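Local atomic coordinates of YECBM32 (PDB entry 2JDA), a protein that binds polygalacturonic acid, the backbone of plant cell-wall pectin, as a periplasmic carbohydrate-binding module of Yersinia enterocolitica. Residues A[28-34]-A[128-132]; A[23-27]-A[36-40]; A[44-50]-A[111-117]. One frame throughout, in Å; residues are numbered along the deposited sequence.

Interaction 1: residues A[28-34]-A[128-132]. With CA (calcium ion), chain C.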
ATOM      1  N   ASN A  28       0.696 -11.160  -3.040  1.00  9.97           N
ATOM      2  CA  ASN A  28      -0.424 -10.805  -3.904  1.00  9.94           C
ATOM      3  C   ASN A  28      -0.545  -9.296  -4.073  1.00  9.75           C
ATOM      4  O   ASN A  28      -1.260  -8.835  -4.954  1.00 10.82           O
ATOM      5  CB  ASN A  28      -1.778 -11.340  -3.411  1.00  9.90           C
ATOM      6  CG  ASN A  28      -2.030 -12.834  -3.617  1.00 10.41           C
ATOM      7  OD1 ASN A  28      -3.063 -13.371  -3.095  1.00 14.86           O
ATOM      8  ND2 ASN A  28      -1.190 -13.477  -4.327  1.00  9.21           N
ATOM      9  N   ILE A  29       0.056  -8.509  -3.187  1.00 10.15           N
ATOM     10  CA  ILE A  29      -0.101  -7.060  -3.285  1.00 10.48           C
ATOM     11  C   ILE A  29       0.752  -6.485  -4.389  1.00 10.88           C
ATOM     12  O   ILE A  29       0.574  -5.323  -4.722  1.00 12.30           O
ATOM     13  CB  ILE A  29       0.271  -6.410  -1.893  1.00 10.52           C
ATOM     14  CG1 ILE A  29      -0.485  -5.119  -1.703  1.00 10.89           C
ATOM     15  CG2 ILE A  29       1.764  -6.201  -1.736  1.00 10.49           C
ATOM     16  CD1 ILE A  29      -0.263  -4.481  -0.340  1.00 11.45           C
ATOM     17  N   ALA A  30       1.689  -7.271  -4.930  1.00 11.72           N
ATOM     18  CA  ALA A  30       2.685  -6.758  -5.865  1.00 13.46           C
ATOM     19  C   ALA A  30       2.904  -7.659  -7.071  1.00 14.38           C
ATOM     20  O   ALA A  30       4.007  -7.634  -7.649  1.00 16.37           O
ATOM     21  CB  ALA A  30       3.983  -6.521  -5.142  1.00 14.48           C
ATOM     22  N   ASP A  31       1.875  -8.431  -7.440  1.00 13.78           N
ATOM     23  CA  ASP A  31       2.013  -9.441  -8.513  1.00 15.09           C
ATOM     24  C   ASP A  31       1.505  -8.973  -9.838  1.00 16.59           C
ATOM     25  O   ASP A  31       1.524  -9.741 -10.812  1.00 19.41           O
ATOM     26  CB  ASP A  31       1.361 -10.767  -8.120  1.00 14.16           C
ATOM     27  CG  ASP A  31      -0.094 -10.665  -7.841  1.00 13.04           C
ATOM     28  OD1 ASP A  31      -0.697  -9.552  -7.933  1.00 14.80           O
ATOM     29  OD2 ASP A  31      -0.762 -11.687  -7.611  1.00 15.99           O
ATOM     30  N   GLY A  32       1.074  -7.724  -9.908  1.00 16.77           N
ATOM     31  CA  GLY A  32       0.588  -7.178 -11.163  1.00 18.42           C
ATOM     32  C   GLY A  32      -0.788  -7.633 -11.562  1.00 19.04           C
ATOM     33  O   GLY A  32      -1.280  -7.320 -12.669  1.00 21.77           O
ATOM     34  N   ASP A  33      -1.489  -8.283 -10.653  1.00 18.11           N
ATOM     35  CA  ASP A  33      -2.798  -8.823 -10.917  1.00 17.48           C
ATOM     36  C   ASP A  33      -3.827  -8.198  -9.930  1.00 17.38           C
ATOM     37  O   ASP A  33      -3.783  -8.509  -8.737  1.00 16.40           O
ATOM     38  CB  ASP A  33      -2.705 -10.339 -10.757  1.00 18.71           C
ATOM     39  CG  ASP A  33      -3.971 -11.061 -11.135  1.00 18.76           C
ATOM     40  OD1 ASP A  33      -5.028 -10.412 -11.306  1.00 20.62           O
ATOM     41  OD2 ASP A  33      -3.990 -12.299 -11.293  1.00 21.17           O
ATOM     42  N   VAL A  34      -4.728  -7.346 -10.400  1.00 17.59           N
ATOM     43  CA  VAL A  34      -5.691  -6.734  -9.506  1.00 18.54           C
ATOM     44  C   VAL A  34      -6.716  -7.719  -8.962  1.00 17.29           C
ATOM     45  O   VAL A  34      -7.467  -7.362  -8.064  1.00 17.61           O
ATOM     46  CB  VAL A  34      -6.430  -5.543 -10.157  1.00 19.37           C
ATOM     47  CG1 VAL A  34      -5.423  -4.454 -10.446  1.00 21.81           C
ATOM     48  CG2 VAL A  34      -7.225  -6.008 -11.371  1.00 20.20           C
ATOM     49  N   ILE A 128      -5.902  -5.179   0.031  1.00 10.42           N
ATOM     50  CA  ILE A 128      -5.293  -4.386  -1.031  1.00  9.70           C
ATOM     51  C   ILE A 128      -5.018  -5.283  -2.224  1.00 10.30           C
ATOM     52  O   ILE A 128      -4.305  -6.261  -2.103  1.00 10.32           O
ATOM     53  CB  ILE A 128      -4.023  -3.646  -0.547  1.00 11.08           C
ATOM     54  CG1 ILE A 128      -4.355  -2.720   0.628  1.00 11.72           C
ATOM     55  CG2 ILE A 128      -3.442  -2.887  -1.680  1.00 10.92           C
ATOM     56  CD1 ILE A 128      -3.127  -2.110   1.374  1.00 11.73           C
ATOM     57  N   ASN A 129      -5.586  -4.921  -3.375  1.00 10.57           N
ATOM     58  CA  ASN A 129      -5.358  -5.705  -4.586  1.00 11.28           C
ATOM     59  C   ASN A 129      -3.961  -5.509  -5.143  1.00 11.22           C
ATOM     60  O   ASN A 129      -3.303  -6.461  -5.615  1.00 12.35           O
ATOM     61  CB  ASN A 129      -6.372  -5.342  -5.670  1.00 11.76           C
ATOM     62  CG  ASN A 129      -7.819  -5.626  -5.297  1.00 13.40           C
ATOM     63  OD1 ASN A 129      -8.124  -6.462  -4.455  1.00 15.15           O
ATOM     64  ND2 ASN A 129      -8.761  -4.881  -5.952  1.00 15.71           N
ATOM     65  N   GLU A 130      -3.476  -4.266  -5.147  1.00 12.01           N
ATOM     66  CA  GLU A 130      -2.207  -3.966  -5.768  1.00 13.14           C
ATOM     67  C   GLU A 130      -1.668  -2.642  -5.216  1.00 12.10           C
ATOM     68  O   GLU A 130      -2.392  -1.719  -4.826  1.00 12.07           O
ATOM     69  CB  GLU A 130      -2.407  -3.847  -7.283  1.00 14.31           C
ATOM     70  CG  GLU A 130      -1.196  -4.130  -8.093  1.00 20.75           C
ATOM     71  CD  GLU A 130      -0.688  -5.575  -8.091  1.00 17.17           C
ATOM     72  OE1 GLU A 130      -1.346  -6.632  -7.815  1.00 17.28           O
ATOM     73  OE2 GLU A 130       0.485  -5.609  -8.303  1.00 20.89           O
ATOM     74  N   ILE A 131      -0.347  -2.620  -5.095  1.00 12.64           N
ATOM     75  CA  ILE A 131       0.408  -1.437  -4.819  1.00 13.33           C
ATOM     76  C   ILE A 131       1.572  -1.391  -5.780  1.00 13.52           C
ATOM     77  O   ILE A 131       2.220  -2.390  -6.070  1.00 14.01           O
ATOM     78  CB  ILE A 131       0.876  -1.446  -3.369  1.00 13.89           C
ATOM     79  CG1 ILE A 131       1.387  -0.095  -2.916  1.00 18.62           C
ATOM     80  CG2 ILE A 131       1.857  -2.479  -3.147  1.00 17.07           C
ATOM     81  CD1 ILE A 131       0.963   0.139  -1.435  1.00 23.14           C
ATOM     82  N   ALA A 132       1.894  -0.196  -6.233  1.00 12.61           N
ATOM     83  CA  ALA A 132       3.101  -0.007  -7.051  1.00 12.55           C
ATOM     84  C   ALA A 132       3.778   1.304  -6.623  1.00 11.82           C
ATOM     85  O   ALA A 132       3.108   2.222  -6.117  1.00 13.35           O
ATOM     86  CB  ALA A 132       2.781   0.000  -8.517  1.00 13.71           C
TER
HETATM   87 CA    CA C1146      -2.607  -8.436  -6.761  1.00 11.95          CA

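Interaction 2: residues A[23-27]-A[36-40]. With CA (calcium ion), chain C.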
ATOM      1  N   GLY A  23      -5.705 -17.794   1.304  1.00 11.79           N
ATOM      2  CA  GLY A  23      -4.433 -17.535   0.626  1.00 12.85           C
ATOM      3  C   GLY A  23      -4.234 -16.137   0.063  1.00 11.49           C
ATOM      4  O   GLY A  23      -3.578 -15.964  -0.962  1.00 11.52           O
ATOM      5  N   HIS A  24      -4.757 -15.153   0.765  1.00 11.28           N
ATOM      6  CA  HIS A  24      -4.589 -13.743   0.389  1.00  9.77           C
ATOM      7  C   HIS A  24      -3.234 -13.237   0.964  1.00  9.69           C
ATOM      8  O   HIS A  24      -3.171 -12.432   1.915  1.00 10.49           O
ATOM      9  CB  HIS A  24      -5.734 -12.897   0.932  1.00 11.24           C
ATOM     10  CG  HIS A  24      -7.071 -13.307   0.419  1.00 11.13           C
ATOM     11  ND1 HIS A  24      -7.362 -13.472  -0.927  1.00 12.10           N
ATOM     12  CD2 HIS A  24      -8.213 -13.559   1.087  1.00 13.36           C
ATOM     13  CE1 HIS A  24      -8.623 -13.822  -1.078  1.00 12.61           C
ATOM     14  NE2 HIS A  24      -9.182 -13.805   0.124  1.00 11.75           N
ATOM     15  N   VAL A  25      -2.179 -13.773   0.393  1.00  9.55           N
ATOM     16  CA  VAL A  25      -0.828 -13.665   0.897  1.00  9.70           C
ATOM     17  C   VAL A  25      -0.223 -12.294   0.574  1.00  9.37           C
ATOM     18  O   VAL A  25      -0.655 -11.633  -0.362  1.00  9.87           O
ATOM     19  CB  VAL A  25       0.088 -14.775   0.298  1.00 10.28           C
ATOM     20  CG1 VAL A  25      -0.324 -16.167   0.832  1.00 11.15           C
ATOM     21  CG2 VAL A  25       0.105 -14.730  -1.235  1.00  9.79           C
ATOM     22  N   PRO A  26       0.795 -11.896   1.322  1.00  9.41           N
ATOM     23  CA  PRO A  26       1.424 -10.599   1.086  1.00 10.08           C
ATOM     24  C   PRO A  26       1.930 -10.370  -0.355  1.00  9.37           C
ATOM     25  O   PRO A  26       1.721  -9.291  -0.935  1.00  9.93           O
ATOM     26  CB  PRO A  26       2.555 -10.590   2.119  1.00 10.59           C
ATOM     27  CG  PRO A  26       2.020 -11.415   3.225  1.00 11.80           C
ATOM     28  CD  PRO A  26       1.345 -12.560   2.520  1.00 10.30           C
ATOM     29  N   ALA A  27       2.506 -11.389  -0.990  1.00  9.95           N
ATOM     30  CA  ALA A  27       3.020 -11.219  -2.340  1.00 10.31           C
ATOM     31  C   ALA A  27       1.947 -10.842  -3.351  1.00 10.68           C
ATOM     32  O   ALA A  27       2.224 -10.315  -4.423  1.00 11.49           O
ATOM     33  CB  ALA A  27       3.781 -12.430  -2.757  1.00 10.76           C
ATOM     34  N   THR A  36      -5.875 -10.591  -7.464  1.00 15.23           N
ATOM     35  CA  THR A  36      -5.333 -11.207  -6.228  1.00 13.43           C
ATOM     36  C   THR A  36      -5.090 -10.080  -5.219  1.00 12.93           C
ATOM     37  O   THR A  36      -4.719  -8.962  -5.581  1.00 12.64           O
ATOM     38  CB  THR A  36      -3.998 -11.888  -6.491  1.00 13.10           C
ATOM     39  OG1 THR A  36      -3.031 -10.899  -6.868  1.00 13.36           O
ATOM     40  CG2 THR A  36      -4.104 -12.896  -7.612  1.00 14.66           C
ATOM     41  N   ARG A  37      -5.266 -10.390  -3.945  1.00 10.59           N
ATOM     42  CA  ARG A  37      -5.093  -9.415  -2.869  1.00 10.51           C
ATOM     43  C   ARG A  37      -4.389  -9.988  -1.684  1.00 10.22           C
ATOM     44  O   ARG A  37      -4.386 -11.178  -1.460  1.00 10.04           O
ATOM     45  CB  ARG A  37      -6.446  -8.866  -2.448  1.00 10.60           C
ATOM     46  CG  ARG A  37      -7.413  -9.846  -1.820  1.00 11.47           C
ATOM     47  CD  ARG A  37      -8.761  -9.233  -1.565  1.00 13.40           C
ATOM     48  NE  ARG A  37      -9.782 -10.127  -1.033  1.00 15.46           N
ATOM     49  CZ  ARG A  37     -10.569 -10.872  -1.768  1.00 16.86           C
ATOM     50  NH1 ARG A  37     -10.411 -10.962  -3.080  1.00 18.92           N
ATOM     51  NH2 ARG A  37     -11.494 -11.568  -1.142  1.00 21.76           N
ATOM     52  N   TRP A  38      -3.741  -9.089  -0.958  1.00  9.57           N
ATOM     53  CA  TRP A  38      -3.357  -9.309   0.428  1.00  9.30           C
ATOM     54  C   TRP A  38      -4.505  -8.847   1.304  1.00  9.54           C
ATOM     55  O   TRP A  38      -5.072  -7.772   1.084  1.00 10.63           O
ATOM     56  CB  TRP A  38      -2.112  -8.467   0.768  1.00  8.86           C
ATOM     57  CG  TRP A  38      -1.802  -8.421   2.237  1.00  8.87           C
ATOM     58  CD1 TRP A  38      -1.395  -9.484   3.011  1.00  9.64           C
ATOM     59  CD2 TRP A  38      -1.882  -7.306   3.110  1.00  9.17           C
ATOM     60  NE1 TRP A  38      -1.285  -9.110   4.323  1.00  9.76           N
ATOM     61  CE2 TRP A  38      -1.529  -7.756   4.406  1.00 10.08           C
ATOM     62  CE3 TRP A  38      -2.256  -5.949   2.951  1.00  9.97           C
ATOM     63  CZ2 TRP A  38      -1.538  -6.911   5.507  1.00 11.10           C
ATOM     64  CZ3 TRP A  38      -2.253  -5.129   4.034  1.00 10.97           C
ATOM     65  CH2 TRP A  38      -1.881  -5.617   5.312  1.00 10.76           C
ATOM     66  N   ALA A  39      -4.807  -9.623   2.326  1.00  9.61           N
ATOM     67  CA  ALA A  39      -5.823  -9.254   3.323  1.00  9.71           C
ATOM     68  C   ALA A  39      -5.402  -9.738   4.702  1.00  9.66           C
ATOM     69  O   ALA A  39      -4.922 -10.852   4.852  1.00 10.57           O
ATOM     70  CB  ALA A  39      -7.161  -9.825   3.000  1.00 10.87           C
ATOM     71  N   ALA A  40      -5.622  -8.896   5.711  1.00  9.92           N
ATOM     72  CA  ALA A  40      -5.278  -9.212   7.104  1.00 10.58           C
ATOM     73  C   ALA A  40      -6.263  -8.491   7.994  1.00  9.94           C
ATOM     74  O   ALA A  40      -6.808  -7.480   7.597  1.00 11.05           O
ATOM     75  CB  ALA A  40      -3.880  -8.769   7.410  1.00 10.53           C
TER
HETATM   76 CA    CA C1146      -2.607  -8.436  -6.761  1.00 11.95          CA
HETATM   77  O   HOH W   1      -6.250 -13.077  -3.391  1.00 15.24           O

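Interaction 3: residues A[44-50]-A[111-117]. With GOL (glycerol), chain F.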
ATOM      1  N   SER A  44      -2.641  -3.938  11.146  1.00  9.73           N
ATOM      2  CA  SER A  44      -1.767  -4.789  10.381  1.00 10.05           C
ATOM      3  C   SER A  44      -0.678  -3.929   9.710  1.00  8.75           C
ATOM      4  O   SER A  44      -0.702  -2.677   9.799  1.00  9.18           O
ATOM      5  CB  SER A  44      -2.579  -5.527   9.355  1.00 10.14           C
ATOM      6  OG  SER A  44      -3.571  -6.331   9.949  1.00 12.57           O
ATOM      7  N   TRP A  45       0.225  -4.570   9.014  1.00  9.40           N
ATOM      8  CA  TRP A  45       1.196  -3.840   8.196  1.00  9.74           C
ATOM      9  C   TRP A  45       1.621  -4.725   7.060  1.00  9.30           C
ATOM     10  O   TRP A  45       1.601  -5.942   7.152  1.00  9.51           O
ATOM     11  CB  TRP A  45       2.422  -3.321   8.998  1.00  9.11           C
ATOM     12  CG  TRP A  45       3.164  -4.348   9.756  1.00 10.50           C
ATOM     13  CD1 TRP A  45       2.935  -4.739  11.038  1.00  9.68           C
ATOM     14  CD2 TRP A  45       4.135  -5.262   9.232  1.00  8.93           C
ATOM     15  NE1 TRP A  45       3.758  -5.799  11.360  1.00 11.31           N
ATOM     16  CE2 TRP A  45       4.499  -6.136  10.262  1.00  9.13           C
ATOM     17  CE3 TRP A  45       4.772  -5.401   7.989  1.00  9.44           C
ATOM     18  CZ2 TRP A  45       5.440  -7.141  10.098  1.00 10.10           C
ATOM     19  CZ3 TRP A  45       5.737  -6.381   7.844  1.00  9.80           C
ATOM     20  CH2 TRP A  45       6.053  -7.250   8.888  1.00 11.44           C
ATOM     21  N   VAL A  46       2.012  -4.085   5.957  1.00  8.97           N
ATOM     22  CA  VAL A  46       2.612  -4.738   4.797  1.00  9.09           C
ATOM     23  C   VAL A  46       3.793  -3.895   4.374  1.00  8.95           C
ATOM     24  O   VAL A  46       3.702  -2.650   4.337  1.00 10.04           O
ATOM     25  CB  VAL A  46       1.560  -4.955   3.693  1.00  9.10           C
ATOM     26  CG1 VAL A  46       0.937  -3.654   3.170  1.00 10.59           C
ATOM     27  CG2 VAL A  46       2.181  -5.764   2.539  1.00  9.55           C
ATOM     28  N   GLN A  47       4.914  -4.566   4.125  1.00  9.36           N
ATOM     29  CA  GLN A  47       6.200  -3.904   3.891  1.00  8.60           C
ATOM     30  C   GLN A  47       6.769  -4.342   2.567  1.00  9.03           C
ATOM     31  O   GLN A  47       6.846  -5.513   2.271  1.00 10.28           O
ATOM     32  CB  GLN A  47       7.162  -4.205   5.019  1.00  9.96           C
ATOM     33  CG  GLN A  47       8.557  -3.620   4.865  1.00 10.59           C
ATOM     34  CD  GLN A  47       9.431  -3.952   6.043  1.00 11.24           C
ATOM     35  OE1 GLN A  47       9.113  -3.540   7.151  1.00 13.63           O
ATOM     36  NE2 GLN A  47      10.509  -4.734   5.825  1.00 14.31           N
ATOM     37  N   LEU A  48       7.112  -3.365   1.753  1.00  9.85           N
ATOM     38  CA  LEU A  48       7.619  -3.514   0.393  1.00  9.96           C
ATOM     39  C   LEU A  48       9.095  -3.210   0.401  1.00 10.66           C
ATOM     40  O   LEU A  48       9.501  -2.097   0.826  1.00 11.48           O
ATOM     41  CB  LEU A  48       6.899  -2.571  -0.552  1.00 10.97           C
ATOM     42  CG  LEU A  48       5.401  -2.567  -0.464  1.00 13.79           C
ATOM     43  CD1 LEU A  48       4.831  -1.457  -1.323  1.00 18.26           C
ATOM     44  CD2 LEU A  48       4.811  -3.905  -0.808  1.00 16.32           C
ATOM     45  N   GLU A  49       9.912  -4.165  -0.011  1.00 11.74           N
ATOM     46  CA  GLU A  49      11.353  -3.948  -0.166  1.00 12.90           C
ATOM     47  C   GLU A  49      11.649  -3.792  -1.626  1.00 12.36           C
ATOM     48  O   GLU A  49      11.238  -4.625  -2.438  1.00 13.67           O
ATOM     49  CB  GLU A  49      12.152  -5.137   0.399  1.00 13.49           C
ATOM     50  CG  GLU A  49      13.667  -4.980   0.251  1.00 14.63           C
ATOM     51  CD  GLU A  49      14.444  -6.174   0.776  1.00 18.71           C
ATOM     52  OE1 GLU A  49      13.918  -6.896   1.676  1.00 19.65           O
ATOM     53  OE2 GLU A  49      15.625  -6.317   0.327  1.00 22.04           O
ATOM     54  N   LEU A  50      12.316  -2.688  -1.960  1.00 12.90           N
ATOM     55  CA  LEU A  50      12.752  -2.398  -3.329  1.00 13.59           C
ATOM     56  C   LEU A  50      14.115  -3.039  -3.581  1.00 15.27           C
ATOM     57  O   LEU A  50      14.833  -3.376  -2.652  1.00 14.91           O
ATOM     58  CB  LEU A  50      12.803  -0.897  -3.583  1.00 13.52           C
ATOM     59  CG  LEU A  50      11.525  -0.135  -3.200  1.00 14.66           C
ATOM     60  CD1 LEU A  50      11.680   1.333  -3.511  1.00 14.81           C
ATOM     61  CD2 LEU A  50      10.324  -0.709  -3.921  1.00 16.94           C
ATOM     62  N   LYS A 111      14.548   2.389   0.638  1.00 10.58           N
ATOM     63  CA  LYS A 111      14.585   0.988   0.193  1.00 10.97           C
ATOM     64  C   LYS A 111      13.324   0.233   0.607  1.00 11.29           C
ATOM     65  O   LYS A 111      12.997  -0.742   0.002  1.00 12.92           O
ATOM     66  CB  LYS A 111      15.816   0.278   0.738  1.00 11.84           C
ATOM     67  CG  LYS A 111      15.994  -1.135   0.265  1.00 17.89           C
ATOM     68  CD  LYS A 111      17.365  -1.626   0.686  1.00 22.90           C
ATOM     69  CE  LYS A 111      17.556  -3.082   0.439  1.00 26.93           C
ATOM     70  NZ  LYS A 111      18.905  -3.489   0.934  1.00 30.21           N
ATOM     71  N   TYR A 112      12.630   0.713   1.636  1.00 10.12           N
ATOM     72  CA  TYR A 112      11.454   0.049   2.169  1.00 10.28           C
ATOM     73  C   TYR A 112      10.310   1.043   2.299  1.00  9.92           C
ATOM     74  O   TYR A 112      10.492   2.200   2.750  1.00  9.77           O
ATOM     75  CB  TYR A 112      11.676  -0.540   3.553  1.00 11.96           C
ATOM     76  CG  TYR A 112      12.840  -1.503   3.637  1.00 12.00           C
ATOM     77  CD1 TYR A 112      12.666  -2.871   3.501  1.00 13.53           C
ATOM     78  CD2 TYR A 112      14.116  -1.053   3.936  1.00 13.41           C
ATOM     79  CE1 TYR A 112      13.748  -3.728   3.600  1.00 14.07           C
ATOM     80  CE2 TYR A 112      15.183  -1.927   4.048  1.00 13.73           C
ATOM     81  CZ  TYR A 112      14.982  -3.273   3.884  1.00 14.27           C
ATOM     82  OH  TYR A 112      16.062  -4.159   3.989  1.00 17.77           O
ATOM     83  N   ILE A 113       9.123   0.566   1.940  1.00  9.58           N
ATOM     84  CA  ILE A 113       7.878   1.296   2.154  1.00  9.52           C
ATOM     85  C   ILE A 113       6.999   0.400   2.985  1.00  9.23           C
ATOM     86  O   ILE A 113       6.747  -0.729   2.603  1.00 10.07           O
ATOM     87  CB  ILE A 113       7.198   1.690   0.806  1.00 11.06           C
ATOM     88  CG1 ILE A 113       8.106   2.636  -0.029  1.00 12.85           C
ATOM     89  CG2 ILE A 113       5.795   2.276   1.052  1.00 11.64           C
ATOM     90  CD1 ILE A 113       8.155   4.037   0.519  1.00 16.95           C
ATOM     91  N   LYS A 114       6.443   0.922   4.063  1.00  9.44           N
ATOM     92  CA  LYS A 114       5.560   0.139   4.936  1.00  9.24           C
ATOM     93  C   LYS A 114       4.244   0.839   5.085  1.00  8.69           C
ATOM     94  O   LYS A 114       4.215   2.020   5.402  1.00  9.69           O
ATOM     95  CB  LYS A 114       6.221  -0.125   6.279  1.00 10.56           C
ATOM     96  CG  LYS A 114       5.352  -1.004   7.225  1.00 10.38           C
ATOM     97  CD  LYS A 114       6.163  -1.421   8.464  1.00 10.35           C
ATOM     98  CE  LYS A 114       6.456  -0.338   9.477  1.00 11.52           C
ATOM     99  NZ  LYS A 114       5.470  -0.280  10.615  1.00 11.40           N
ATOM    100  N   LEU A 115       3.143   0.123   4.883  1.00  9.23           N
ATOM    101  CA  LEU A 115       1.815   0.615   5.181  1.00  8.46           C
ATOM    102  C   LEU A 115       1.349  -0.036   6.464  1.00  8.53           C
ATOM    103  O   LEU A 115       1.338  -1.263   6.568  1.00 10.28           O
ATOM    104  CB  LEU A 115       0.809   0.307   4.072  1.00  9.51           C
ATOM    105  CG  LEU A 115       0.837   1.241   2.868  1.00 11.37           C
ATOM    106  CD1 LEU A 115       2.087   1.072   2.106  1.00 13.85           C
ATOM    107  CD2 LEU A 115      -0.337   0.959   1.967  1.00 15.11           C
ATOM    108  N   ASP A 116       0.999   0.783   7.452  1.00  8.41           N
ATOM    109  CA  ASP A 116       0.339   0.308   8.659  1.00  8.84           C
ATOM    110  C   ASP A 116      -1.151   0.536   8.388  1.00  9.81           C
ATOM    111  O   ASP A 116      -1.558   1.647   8.012  1.00 10.65           O
ATOM    112  CB  ASP A 116       0.774   1.084   9.892  1.00  8.60           C
ATOM    113  CG  ASP A 116       2.244   0.912  10.243  1.00  8.50           C
ATOM    114  OD1 ASP A 116       2.949  -0.016   9.695  1.00 11.23           O
ATOM    115  OD2 ASP A 116       2.789   1.716  11.058  1.00 10.43           O
ATOM    116  N   THR A 117      -1.969  -0.493   8.533  1.00  9.47           N
ATOM    117  CA  THR A 117      -3.367  -0.440   8.107  1.00 10.41           C
ATOM    118  C   THR A 117      -4.266  -0.703   9.310  1.00 10.32           C
ATOM    119  O   THR A 117      -3.915  -1.427  10.238  1.00 12.32           O
ATOM    120  CB  THR A 117      -3.669  -1.442   6.980  1.00 11.30           C
ATOM    121  OG1 THR A 117      -3.472  -2.781   7.436  1.00 13.03           O
ATOM    122  CG2 THR A 117      -2.721  -1.255   5.803  1.00 11.85           C
TER
HETATM  123  C1  GOL F1149       6.551  -3.692  11.747  1.00 12.88           C
HETATM  124  O1  GOL F1149       6.614  -2.376  12.210  1.00 13.05           O
HETATM  125  C2  GOL F1149       7.882  -4.341  11.382  1.00 17.87           C
HETATM  126  O2  GOL F1149       9.008  -4.085  12.190  1.00 15.13           O
HETATM  127  C3  GOL F1149       8.178  -4.042   9.967  1.00 19.16           C
HETATM  128  O3  GOL F1149       9.285  -4.803   9.453  1.00 17.05           O
HETATM  129  O   HOH W   2      15.527  -6.869   3.582  1.00 31.46           O
HETATM  130  O   HOH W   3      18.018  -6.463   1.681  1.00 46.51           O

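Interaction 1: residues A[28-34]-A[128-132]
E130 reaches from its strand into the calcium loop formed by residues 28-34. Its CB and CG pass I29 O loosely, CG 4.0 Å from it; the closer approach is from CA of E130, at 3.3 Å. A bend at chi2 (68°) then turns the carboxylate back toward the loop. There the two oxygens divide the work: OE1 of E130 binds the calcium ion at 2.4 Å, and OE2 accepts from the backbone N of G32 at 2.7 Å, the donor standing above the carboxylate plane. The carboxylate of D31 is nearly coplanar with that of E130 and gives OD1 to the same ion at 2.5 Å. This OD1 also accepts from the backbone N of D33, closing an Asx turn. Carbonyl oxygens of N28, D33 and N129 add three more ligands, and T36 completes the shell with two; the cation probably offsets the negative charge gathered here. Next to the metal, I131 N donates to I29 O at 2.9 Å, while CG1 of I29 packs on CG2 of I128 at 3.7 Å and on CG2 of I131. N129 and E130 form a classic beta bulge opposite V62 of strand 53-63, and I29 continues inward against V46 and L48 of strand 44-50.

Interaction 2: residues A[23-27]-A[36-40]
H24 and W38 lie nearest across the two segments, their CA atoms 4.6 Å apart, where the loop 23-27 runs past the start of strand 38-41. H24 is the centre of an inverse gamma turn, and its carbonyl oxygen accepts from A39 N at 3.3 Å, with the donor 35° out of the carbonyl plane. The CA of W38 adds a CH...O contact to the same oxygen. On the side-chain level, the guanidinium of R37 lies flat on the imidazole of H24, centres 4.0 Å apart and planes 26° from parallel. Here CE1 of H24 sits over the middle of the guanidinium, 3.6 Å from CZ of R37. A water in the plane of the imidazole, 2.7 Å from ND1 of H24, also accepts from R37 N at 2.9 Å and further fixes the ring's rotation. In this F5/8 type C domain the loop thus closes on the strand that follows T36, a calcium ligand through both O and OG1, each at 2.5 Å. R37 also makes a cation-pi contact with F64. On the inner side, CG of P26 meets CD1 of W38 at 3.9 Å; CG of W38, anti to the backbone N (chi1 169°), carries the indole inward, and its NE1 donates to G17 O.

Interaction 3: residues A[44-50]-A[111-117]
S44 and T117 begin a ladder of backbone hydrogen bonds that ties strand 44-50 to strand 112-117, antiparallel at 165° with axes 4.5 Å apart at their closest. Paired bonds join S44 with T117, V46 with L115 and L48 with I113. L50 N adds a nearly straight bond to K111 O, 2.8 Å long, beside the classic bulge that K111 and Y112 make opposite S78. In the non-hydrogen-bonded pairs between these bonds, CA-H groups approach carbonyl oxygens, as where the CA of W45 lies 3.1 Å from L115 O.

Apolar packing occupies the face of V46, L48, I113 and L115. CG1 of V46 lies alongside CB of L115 at 4.1 Å; beyond, I113 and L115 meet I59 and I61 of strand 53-63.

Polar and aromatic groups cover the face of W45, Q47, E49, Y112, K114 and D116. The extended chain of E49 runs beside the phenol of Y112, CG to CE1 3.6 Å, and one water joins E49 OE1 to Y112 OH. Another links E49 OE2 with K111 NZ, whose charges stay too far apart for a salt bridge. K114, bent at chi3 (72°), brings NZ to within 2.7 Å of D116 OD1, meeting its syn lone pair.

Ligand contacts complete this face. A glycerol, probably from the crystallisation liquor, lays C1 over one face of the W45 indole, 3.5 Å from CE2. Its O3 donates to Q47 OE1 at 2.6 Å, and K114 NZ donates to its O1. These are neighbouring inner strands, 112-120 being the middle one, of the five-stranded antiparallel sheet of an F5/8 type C beta-sandwich, with a largely apolar inner face and a polar outer one.

Interaction 3 is an extended backbone ladder inside one sheet, whereas interactions 1 and 2 fasten loop segments to strands 125-133 and 38-41, neighbours in the other sheet. Those two share the calcium ion, and I128 N probably bonds to W38 O between them. Metal ligation dominates interaction 1; a guanidinium-imidazole stack and a bridging water mark interaction 2. All three converge on the core: I29 and I131 of interaction 1 touch V46, L48 and L115 of interaction 3, and the indole of W38 from interaction 2 packs on V46. Each contact is partly buried: E130 is enclosed with these apolar groups, whereas H24, R37 and the W45/Q47/E49 face remain partly exposed.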